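Local coordinates for protein muramidase (Sodiomyces alcalophilus, PDB 6ZM8) that hydrolyses the glycan backbone of bacterial peptidoglycan as a fungal lysozyme of glycoside hydrolase family 25, at residues S109-T122 and W140-R154. Residues are numbered along the deposited sequence; the frame is centred on the assembly and turned at random. Where two conformers were deposited one is given.
Sequences SQSAMVNWIEDFVT and WWTQCTGNSNRFANR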
ATOM      1  N   SER A 109      22.462  -0.828   2.440  1.00  5.94           N
ATOM      2  CA  SER A 109      22.885  -1.032   1.071  1.00  5.84           C
ATOM      3  C   SER A 109      21.672  -1.470   0.226  1.00  5.61           C
ATOM      4  O   SER A 109      20.631  -1.835   0.743  1.00  5.90           O
ATOM      5  CB  SER A 109      23.980  -2.078   1.004  1.00  6.13           C
ATOM      6  OG  SER A 109      23.470  -3.296   1.512  1.00  6.63           O
ATOM      7  N   GLN A 110      21.844  -1.418  -1.097  1.00  5.68           N
ATOM      8  CA  GLN A 110      20.745  -1.803  -1.993  1.00  5.84           C
ATOM      9  C   GLN A 110      20.379  -3.271  -1.790  1.00  5.86           C
ATOM     10  O   GLN A 110      19.197  -3.608  -1.682  1.00  5.93           O
ATOM     11  CB  GLN A 110      21.115  -1.525  -3.446  1.00  6.05           C
ATOM     12  CG  GLN A 110      21.323  -0.040  -3.743  1.00  6.36           C
ATOM     13  CD  GLN A 110      21.720   0.223  -5.159  1.00  6.34           C
ATOM     14  OE1 GLN A 110      22.313  -0.661  -5.831  1.00  7.51           O
ATOM     15  NE2 GLN A 110      21.442   1.408  -5.664  1.00  7.10           N
ATOM     16  N   SER A 111      21.392  -4.136  -1.724  1.00  6.05           N
ATOM     17  CA  SER A 111      21.111  -5.546  -1.543  1.00  6.12           C
ATOM     18  C   SER A 111      20.505  -5.829  -0.166  1.00  5.92           C
ATOM     19  O   SER A 111      19.617  -6.669  -0.035  1.00  6.30           O
ATOM     20  CB  SER A 111      22.387  -6.345  -1.790  1.00  6.56           C
ATOM     21  OG  SER A 111      23.419  -5.982  -0.877  1.00  6.52           O
ATOM     22  N   ALA A 112      20.956  -5.114   0.884  1.00  5.73           N
ATOM     23  CA  ALA A 112      20.353  -5.285   2.190  1.00  5.65           C
ATOM     24  C   ALA A 112      18.883  -4.836   2.148  1.00  5.47           C
ATOM     25  O   ALA A 112      18.023  -5.428   2.828  1.00  5.70           O
ATOM     26  CB  ALA A 112      21.097  -4.553   3.281  1.00  6.29           C
ATOM     27  N   MET A 113      18.595  -3.776   1.421  1.00  5.37           N
ATOM     28  CA  MET A 113      17.218  -3.299   1.314  1.00  5.24           C
ATOM     29  C   MET A 113      16.342  -4.332   0.595  1.00  5.17           C
ATOM     30  O   MET A 113      15.220  -4.609   1.013  1.00  5.50           O
ATOM     31  CB  MET A 113      17.198  -1.953   0.585  1.00  5.46           C
ATOM     32  CG  MET A 113      15.801  -1.337   0.533  1.00  5.53           C
ATOM     33  SD  MET A 113      15.089  -0.885   2.108  1.00  6.00           S
ATOM     34  CE  MET A 113      16.023   0.605   2.437  1.00  6.91           C
ATOM     35  N   VAL A 114      16.863  -4.909  -0.504  1.00  5.33           N
ATOM     36  CA  VAL A 114      16.130  -5.978  -1.183  1.00  5.56           C
ATOM     37  C   VAL A 114      15.866  -7.123  -0.213  1.00  5.50           C
ATOM     38  O   VAL A 114      14.751  -7.661  -0.168  1.00  5.83           O
ATOM     39  CB  VAL A 114      16.899  -6.434  -2.426  1.00  6.22           C
ATOM     40  CG1 VAL A 114      16.326  -7.727  -3.008  1.00  7.20           C
ATOM     41  CG2 VAL A 114      16.905  -5.343  -3.488  1.00  6.83           C
ATOM     42  N   ASN A 115      16.868  -7.524   0.581  1.00  5.71           N
ATOM     43  CA  ASN A 115      16.646  -8.603   1.523  1.00  5.82           C
ATOM     44  C   ASN A 115      15.581  -8.235   2.567  1.00  5.66           C
ATOM     45  O   ASN A 115      14.800  -9.112   2.975  1.00  6.22           O
ATOM     46  CB  ASN A 115      17.952  -8.967   2.260  1.00  6.33           C
ATOM     47  CG  ASN A 115      18.999  -9.600   1.374  1.00  7.05           C
ATOM     48  OD1 ASN A 115      18.732  -9.979   0.236  1.00  8.72           O
ATOM     49  ND2 ASN A 115      20.195  -9.707   1.930  1.00  7.87           N
ATOM     50  N   TRP A 116      15.570  -7.000   3.022  1.00  5.58           N
ATOM     51  CA  TRP A 116      14.594  -6.563   4.010  1.00  5.54           C
ATOM     52  C   TRP A 116      13.178  -6.676   3.440  1.00  5.55           C
ATOM     53  O   TRP A 116      12.262  -7.193   4.071  1.00  5.76           O
ATOM     54  CB  TRP A 116      14.921  -5.114   4.438  1.00  5.84           C
ATOM     55  CG  TRP A 116      14.112  -4.630   5.583  1.00  5.77           C
ATOM     56  CD1 TRP A 116      14.531  -4.616   6.882  1.00  6.71           C
ATOM     57  CD2 TRP A 116      12.757  -4.152   5.577  1.00  5.91           C
ATOM     58  NE1 TRP A 116      13.511  -4.152   7.696  1.00  7.33           N
ATOM     59  CE2 TRP A 116      12.425  -3.875   6.930  1.00  6.60           C
ATOM     60  CE3 TRP A 116      11.794  -3.905   4.597  1.00  6.29           C
ATOM     61  CZ2 TRP A 116      11.170  -3.398   7.303  1.00  7.50           C
ATOM     62  CZ3 TRP A 116      10.538  -3.438   4.962  1.00  7.04           C
ATOM     63  CH2 TRP A 116      10.239  -3.206   6.311  1.00  7.38           C
ATOM     64  N   ILE A 117      13.018  -6.153   2.223  1.00  5.49           N
ATOM     65  CA  ILE A 117      11.708  -6.218   1.543  1.00  5.56           C
ATOM     66  C   ILE A 117      11.307  -7.684   1.346  1.00  5.63           C
ATOM     67  O   ILE A 117      10.153  -8.039   1.575  1.00  5.91           O
ATOM     68  CB  ILE A 117      11.751  -5.425   0.232  1.00  5.51           C
ATOM     69  CG1 ILE A 117      12.024  -3.937   0.512  1.00  5.83           C
ATOM     70  CG2 ILE A 117      10.445  -5.611  -0.542  1.00  6.14           C
ATOM     71  CD1 ILE A 117      12.455  -3.159  -0.724  1.00  6.42           C
ATOM     72  N   GLU A 118      12.255  -8.531   0.901  1.00  5.77           N
ATOM     73  CA  GLU A 118      11.955  -9.953   0.739  1.00  6.23           C
ATOM     74  C   GLU A 118      11.457 -10.556   2.044  1.00  6.12           C
ATOM     75  O   GLU A 118      10.513 -11.357   2.067  1.00  6.63           O
ATOM     76  CB  GLU A 118      13.203 -10.666   0.230  1.00  6.74           C
ATOM     77  CG  GLU A 118      12.986 -12.169   0.001  1.00  7.33           C
ATOM     78  CD  GLU A 118      12.007 -12.459  -1.111  1.00  8.82           C
ATOM     79  OE1 GLU A 118      12.278 -12.087  -2.262  1.00  9.38           O
ATOM     80  OE2 GLU A 118      10.917 -12.955  -0.816  1.00 16.64           O
ATOM     81  N   ASP A 119      12.114 -10.212   3.157  1.00  6.14           N
ATOM     82  CA  ASP A 119      11.703 -10.747   4.447  1.00  6.35           C
ATOM     83  C   ASP A 119      10.273 -10.288   4.788  1.00  5.95           C
ATOM     84  O   ASP A 119       9.446 -11.080   5.262  1.00  6.56           O
ATOM     85  CB  ASP A 119      12.718 -10.317   5.511  1.00  6.80           C
ATOM     86  CG  ASP A 119      12.642 -11.077   6.810  1.00  7.62           C
ATOM     87  OD1 ASP A 119      12.196 -12.218   6.827  1.00  9.79           O
ATOM     88  OD2 ASP A 119      13.116 -10.480   7.827  1.00  7.84           O
ATOM     89  N   PHE A 120       9.972  -9.020   4.545  1.00  5.59           N
ATOM     90  CA  PHE A 120       8.605  -8.535   4.786  1.00  5.44           C
ATOM     91  C   PHE A 120       7.596  -9.292   3.915  1.00  5.33           C
ATOM     92  O   PHE A 120       6.563  -9.769   4.407  1.00  5.72           O
ATOM     93  CB  PHE A 120       8.533  -7.019   4.527  1.00  5.36           C
ATOM     94  CG  PHE A 120       7.177  -6.449   4.867  1.00  5.56           C
ATOM     95  CD1 PHE A 120       6.093  -6.575   3.999  1.00  5.82           C
ATOM     96  CD2 PHE A 120       6.983  -5.784   6.074  1.00  6.16           C
ATOM     97  CE1 PHE A 120       4.836  -6.084   4.349  1.00  6.53           C
ATOM     98  CE2 PHE A 120       5.730  -5.265   6.411  1.00  7.04           C
ATOM     99  CZ  PHE A 120       4.661  -5.426   5.551  1.00  7.06           C
ATOM    100  N   VAL A 121       7.848  -9.353   2.612  0.50  5.39           N
ATOM    101  CA  VAL A 121       6.779  -9.887   1.749  0.50  5.56           C
ATOM    102  C   VAL A 121       6.640 -11.411   1.928  0.50  5.79           C
ATOM    103  O   VAL A 121       5.541 -11.925   1.806  0.50  5.56           O
ATOM    104  CB  VAL A 121       6.955  -9.491   0.268  0.50  5.67           C
ATOM    105  CG1 VAL A 121       7.128  -7.979   0.117  0.50  5.75           C
ATOM    106  CG2 VAL A 121       8.099 -10.202  -0.406  0.50  6.26           C
ATOM    107  N   THR A 122       7.749 -12.146   2.133  1.00  6.36           N
ATOM    108  CA  THR A 122       7.638 -13.573   2.396  1.00  6.41           C
ATOM    109  C   THR A 122       6.901 -13.817   3.706  1.00  6.12           C
ATOM    110  O   THR A 122       6.046 -14.712   3.797  1.00  6.65           O
ATOM    111  CB  THR A 122       9.035 -14.204   2.392  1.00  7.79           C
ATOM    112  OG1 THR A 122       9.563 -14.159   1.083  1.00 11.29           O
ATOM    113  CG2 THR A 122       9.024 -15.642   2.851  1.00  9.22           C
ATOM    114  N   TRP A 140      12.850   6.464  -5.830  1.00  5.24           N
ATOM    115  CA  TRP A 140      13.313   5.867  -4.560  1.00  5.26           C
ATOM    116  C   TRP A 140      13.771   4.435  -4.805  1.00  5.18           C
ATOM    117  O   TRP A 140      14.812   3.989  -4.334  1.00  5.56           O
ATOM    118  CB  TRP A 140      12.217   5.910  -3.486  1.00  5.36           C
ATOM    119  CG  TRP A 140      12.719   5.405  -2.153  1.00  5.42           C
ATOM    120  CD1 TRP A 140      13.256   6.169  -1.172  1.00  6.06           C
ATOM    121  CD2 TRP A 140      12.792   4.047  -1.692  1.00  5.13           C
ATOM    122  NE1 TRP A 140      13.663   5.400  -0.110  1.00  6.21           N
ATOM    123  CE2 TRP A 140      13.411   4.085  -0.413  1.00  5.58           C
ATOM    124  CE3 TRP A 140      12.440   2.801  -2.232  1.00  5.25           C
ATOM    125  CZ2 TRP A 140      13.686   2.936   0.308  1.00  5.57           C
ATOM    126  CZ3 TRP A 140      12.749   1.646  -1.520  1.00  5.37           C
ATOM    127  CH2 TRP A 140      13.371   1.717  -0.265  1.00  5.56           C
ATOM    128  N   TRP A 141      12.949   3.692  -5.553  1.00  4.91           N
ATOM    129  CA  TRP A 141      13.241   2.280  -5.797  1.00  5.01           C
ATOM    130  C   TRP A 141      14.573   2.127  -6.515  1.00  5.19           C
ATOM    131  O   TRP A 141      15.361   1.202  -6.236  1.00  5.49           O
ATOM    132  CB  TRP A 141      12.087   1.678  -6.631  1.00  5.18           C
ATOM    133  CG  TRP A 141      12.132   0.186  -6.706  1.00  5.19           C
ATOM    134  CD1 TRP A 141      12.581  -0.584  -7.751  1.00  5.34           C
ATOM    135  CD2 TRP A 141      11.666  -0.708  -5.697  1.00  4.94           C
ATOM    136  NE1 TRP A 141      12.410  -1.908  -7.449  1.00  5.44           N
ATOM    137  CE2 TRP A 141      11.856  -2.020  -6.202  1.00  5.31           C
ATOM    138  CE3 TRP A 141      11.069  -0.543  -4.436  1.00  5.07           C
ATOM    139  CZ2 TRP A 141      11.500  -3.156  -5.484  1.00  5.83           C
ATOM    140  CZ3 TRP A 141      10.710  -1.665  -3.723  1.00  5.56           C
ATOM    141  CH2 TRP A 141      10.917  -2.966  -4.250  1.00  5.99           C
ATOM    142  N   THR A 142      14.841   3.006  -7.465  1.00  5.42           N
ATOM    143  CA  THR A 142      16.118   2.947  -8.188  1.00  5.92           C
ATOM    144  C   THR A 142      17.294   3.181  -7.232  1.00  5.97           C
ATOM    145  O   THR A 142      18.250   2.403  -7.210  1.00  6.92           O
ATOM    146  CB  THR A 142      16.091   3.950  -9.352  1.00  6.74           C
ATOM    147  OG1 THR A 142      15.057   3.584 -10.271  1.00  7.52           O
ATOM    148  CG2 THR A 142      17.399   4.004 -10.081  1.00  8.18           C
ATOM    149  N   GLN A 143      17.221   4.245  -6.459  0.50  5.83           N
ATOM    150  CA  GLN A 143      18.371   4.549  -5.604  0.50  6.15           C
ATOM    151  C   GLN A 143      18.565   3.531  -4.495  0.50  6.23           C
ATOM    152  O   GLN A 143      19.699   3.248  -4.077  0.50  6.73           O
ATOM    153  CB  GLN A 143      18.120   5.897  -4.964  0.50  7.02           C
ATOM    154  CG  GLN A 143      18.139   6.983  -5.982  0.50  8.85           C
ATOM    155  CD  GLN A 143      17.974   8.344  -5.383  0.50  8.77           C
ATOM    156  OE1 GLN A 143      18.393   8.665  -4.301  0.50 10.43           O
ATOM    157  NE2 GLN A 143      17.620   9.354  -6.180  0.50  9.96           N
ATOM    158  N   CYS A 144      17.463   3.067  -3.918  1.00  5.38           N
ATOM    159  CA  CYS A 144      17.573   2.316  -2.662  1.00  5.48           C
ATOM    160  C   CYS A 144      17.536   0.797  -2.838  1.00  5.35           C
ATOM    161  O   CYS A 144      17.952   0.091  -1.913  1.00  6.18           O
ATOM    162  CB  CYS A 144      16.506   2.732  -1.663  1.00  5.66           C
ATOM    163  SG  CYS A 144      16.608   4.488  -1.180  1.00  6.51           S
ATOM    164  N   THR A 145      17.086   0.297  -3.997  1.00  5.54           N
ATOM    165  CA  THR A 145      17.111  -1.153  -4.251  1.00  5.72           C
ATOM    166  C   THR A 145      17.991  -1.495  -5.444  1.00  5.95           C
ATOM    167  O   THR A 145      18.093  -2.676  -5.775  1.00  6.88           O
ATOM    168  CB  THR A 145      15.711  -1.778  -4.481  1.00  5.69           C
ATOM    169  OG1 THR A 145      15.237  -1.490  -5.803  1.00  5.68           O
ATOM    170  CG2 THR A 145      14.708  -1.373  -3.430  1.00  6.15           C
ATOM    171  N   GLY A 146      18.600  -0.503  -6.095  1.00  6.31           N
ATOM    172  CA  GLY A 146      19.277  -0.781  -7.363  1.00  7.08           C
ATOM    173  C   GLY A 146      18.298  -1.085  -8.476  1.00  6.98           C
ATOM    174  O   GLY A 146      18.648  -1.759  -9.451  1.00  8.59           O
ATOM    175  N   ASN A 147      17.063  -0.597  -8.346  1.00  6.13           N
ATOM    176  CA  ASN A 147      16.004  -0.864  -9.322  1.00  5.98           C
ATOM    177  C   ASN A 147      15.777  -2.373  -9.462  1.00  6.18           C
ATOM    178  O   ASN A 147      15.831  -2.932 -10.574  1.00  7.31           O
ATOM    179  CB  ASN A 147      16.237  -0.158 -10.655  1.00  6.70           C
ATOM    180  CG  ASN A 147      14.929   0.166 -11.373  1.00  6.85           C
ATOM    181  OD1 ASN A 147      13.844  -0.078 -10.854  1.00  6.93           O
ATOM    182  ND2 ASN A 147      15.051   0.727 -12.551  1.00  8.83           N
ATOM    183  N   SER A 148      15.490  -3.021  -8.340  1.00  6.15           N
ATOM    184  CA  SER A 148      15.364  -4.479  -8.314  1.00  6.43           C
ATOM    185  C   SER A 148      14.067  -4.957  -8.969  1.00  6.02           C
ATOM    186  O   SER A 148      12.983  -4.447  -8.627  1.00  6.46           O
ATOM    187  CB  SER A 148      15.357  -4.930  -6.864  1.00  6.99           C
ATOM    188  OG  SER A 148      15.159  -6.337  -6.779  1.00  7.44           O
ATOM    189  N   ASN A 149      14.168  -6.009  -9.768  1.00  6.37           N
ATOM    190  CA  ASN A 149      12.990  -6.658 -10.358  1.00  6.54           C
ATOM    191  C   ASN A 149      12.478  -7.826  -9.510  1.00  6.98           C
ATOM    192  O   ASN A 149      11.590  -8.535  -9.973  1.00  8.21           O
ATOM    193  CB  ASN A 149      13.254  -7.119 -11.776  1.00  7.88           C
ATOM    194  CG  ASN A 149      14.276  -8.208 -11.857  1.00  9.61           C
ATOM    195  OD1 ASN A 149      14.701  -8.777 -10.871  1.00 10.15           O
ATOM    196  ND2 ASN A 149      14.672  -8.526 -13.097  1.00 14.01           N
ATOM    197  N   ARG A 150      12.984  -8.012  -8.297  1.00  6.78           N
ATOM    198  CA  ARG A 150      12.771  -9.265  -7.563  1.00  7.89           C
ATOM    199  C   ARG A 150      11.347  -9.500  -7.120  1.00  6.56           C
ATOM    200  O   ARG A 150      11.004 -10.638  -6.822  1.00  7.46           O
ATOM    201  CB  ARG A 150      13.752  -9.365  -6.403  1.00 11.28           C
ATOM    202  CG  ARG A 150      15.124  -9.714  -7.044  1.00 16.42           C
ATOM    203  CD  ARG A 150      16.178 -10.336  -6.179  1.00 20.96           C
ATOM    204  NE  ARG A 150      15.629 -10.554  -4.847  1.00 36.69           N
ATOM    205  CZ  ARG A 150      15.597 -11.662  -4.125  1.00 35.94           C
ATOM    206  NH1 ARG A 150      16.113 -12.822  -4.553  1.00 41.27           N
ATOM    207  NH2 ARG A 150      14.983 -11.562  -2.953  1.00 25.44           N
ATOM    208  N   PHE A 151      10.537  -8.454  -7.018  1.00  6.33           N
ATOM    209  CA  PHE A 151       9.199  -8.567  -6.415  1.00  6.21           C
ATOM    210  C   PHE A 151       8.090  -8.466  -7.450  1.00  6.22           C
ATOM    211  O   PHE A 151       6.931  -8.711  -7.083  1.00  7.16           O
ATOM    212  CB  PHE A 151       9.009  -7.496  -5.341  1.00  6.35           C
ATOM    213  CG  PHE A 151      10.133  -7.570  -4.347  1.00  6.23           C
ATOM    214  CD1 PHE A 151      10.234  -8.630  -3.456  1.00  7.29           C
ATOM    215  CD2 PHE A 151      11.126  -6.621  -4.347  1.00  7.73           C
ATOM    216  CE1 PHE A 151      11.355  -8.769  -2.645  1.00  8.15           C
ATOM    217  CE2 PHE A 151      12.247  -6.767  -3.521  1.00  8.63           C
ATOM    218  CZ  PHE A 151      12.351  -7.833  -2.677  1.00  8.49           C
ATOM    219  N   ALA A 152       8.382  -8.124  -8.700  1.00  6.67           N
ATOM    220  CA  ALA A 152       7.325  -7.766  -9.641  1.00  7.64           C
ATOM    221  C   ALA A 152       6.386  -8.921  -9.984  1.00  7.07           C
ATOM    222  O   ALA A 152       5.201  -8.690 -10.231  1.00  8.96           O
ATOM    223  CB  ALA A 152       7.921  -7.199 -10.907  1.00  9.49           C
ATOM    224  N   ASN A 153       6.876 -10.160  -9.940  0.50  6.64           N
ATOM    225  CA  ASN A 153       6.049 -11.334 -10.291  0.50  7.06           C
ATOM    226  C   ASN A 153       5.261 -11.893  -9.091  0.50  7.75           C
ATOM    227  O   ASN A 153       4.611 -12.937  -9.170  0.50  9.88           O
ATOM    228  CB  ASN A 153       6.955 -12.439 -10.819  0.50  6.48           C
ATOM    229  CG  ASN A 153       6.186 -13.651 -11.264  0.50  5.51           C
ATOM    230  OD1 ASN A 153       5.293 -13.577 -12.117  0.50  5.38           O
ATOM    231  ND2 ASN A 153       6.547 -14.785 -10.717  0.50  6.08           N
ATOM    232  N   ARG A 154       5.359 -11.260  -7.976  1.00  6.01           N
ATOM    233  CA  ARG A 154       4.527 -11.575  -6.818  1.00  6.04           C
ATOM    234  C   ARG A 154       3.662 -10.405  -6.347  1.00  5.84           C
ATOM    235  O   ARG A 154       2.513 -10.601  -5.961  1.00  6.51           O
ATOM    236  CB  ARG A 154       5.392 -12.029  -5.630  1.00  6.23           C
ATOM    237  CG  ARG A 154       5.977 -13.421  -5.813  1.00  6.48           C
ATOM    238  CD  ARG A 154       7.005 -13.773  -4.747  1.00  6.86           C
ATOM    239  NE  ARG A 154       8.188 -12.953  -4.911  1.00  7.07           N
ATOM    240  CZ  ARG A 154       9.140 -12.802  -3.977  1.00  7.02           C
ATOM    241  NH1 ARG A 154       9.004 -13.415  -2.798  1.00  8.11           N
ATOM    242  NH2 ARG A 154      10.199 -12.071  -4.218  1.00  7.97           N
TER
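I117 and F151 meet at the tightly packed centre of this contact: the CG2 methyl of I117 lies over one face of the F151 ring, 3.7 Å from its centroid, in a CH-pi contact, while CB of R150 covers the opposite face. Having CG2 anti to the backbone N, the branched isoleucine can send its other arm elsewhere, and CD1 reaches CZ3 of W141 at 3.8 Å. V114 divides its methyls in the same way: CG1 lies against NE of R150, buried there without a polar partner, and, farther off, F151; CG2 meets T145 and S148. Farther along, M113 sets its polarisable SD against the edge of the W140 ring, a Met-aromatic contact 3.9 Å from CH2. Helices 110-128 and 138-145 are successive helices on the outside of the TIM-type barrel of this family, with strand 133-136 between them in the chain, and the two short helical segments run at 109° to each other. I134 of that strand continues the apolar layer beneath W141 and F151.

The solvent side is polar, held by directed bonds rather than close packing. At one end the long, extended amide chain of Q110 lets NE2 reach the O of Q143, 3.0 Å away and above the carbonyl plane; G146, whose positive phi favours glycine, lies against this amide. At the other end E118, bent at chi2 (66°), receives two arginines. Its two oxygens match the paired N-H groups of R154, NH1 to OE2 at 2.8 Å and NH2 to OE1, each through a syn lone pair, carboxylate and guanidinium nearly coplanar (13°). OE1 also takes NH2 of R150 at 2.8 Å, that guanidinium almost perpendicular to the carboxylate. A methionine in place of R154 would probably leave OE2 of E118 without its charged mate and the O of R150 without its NH2 donor.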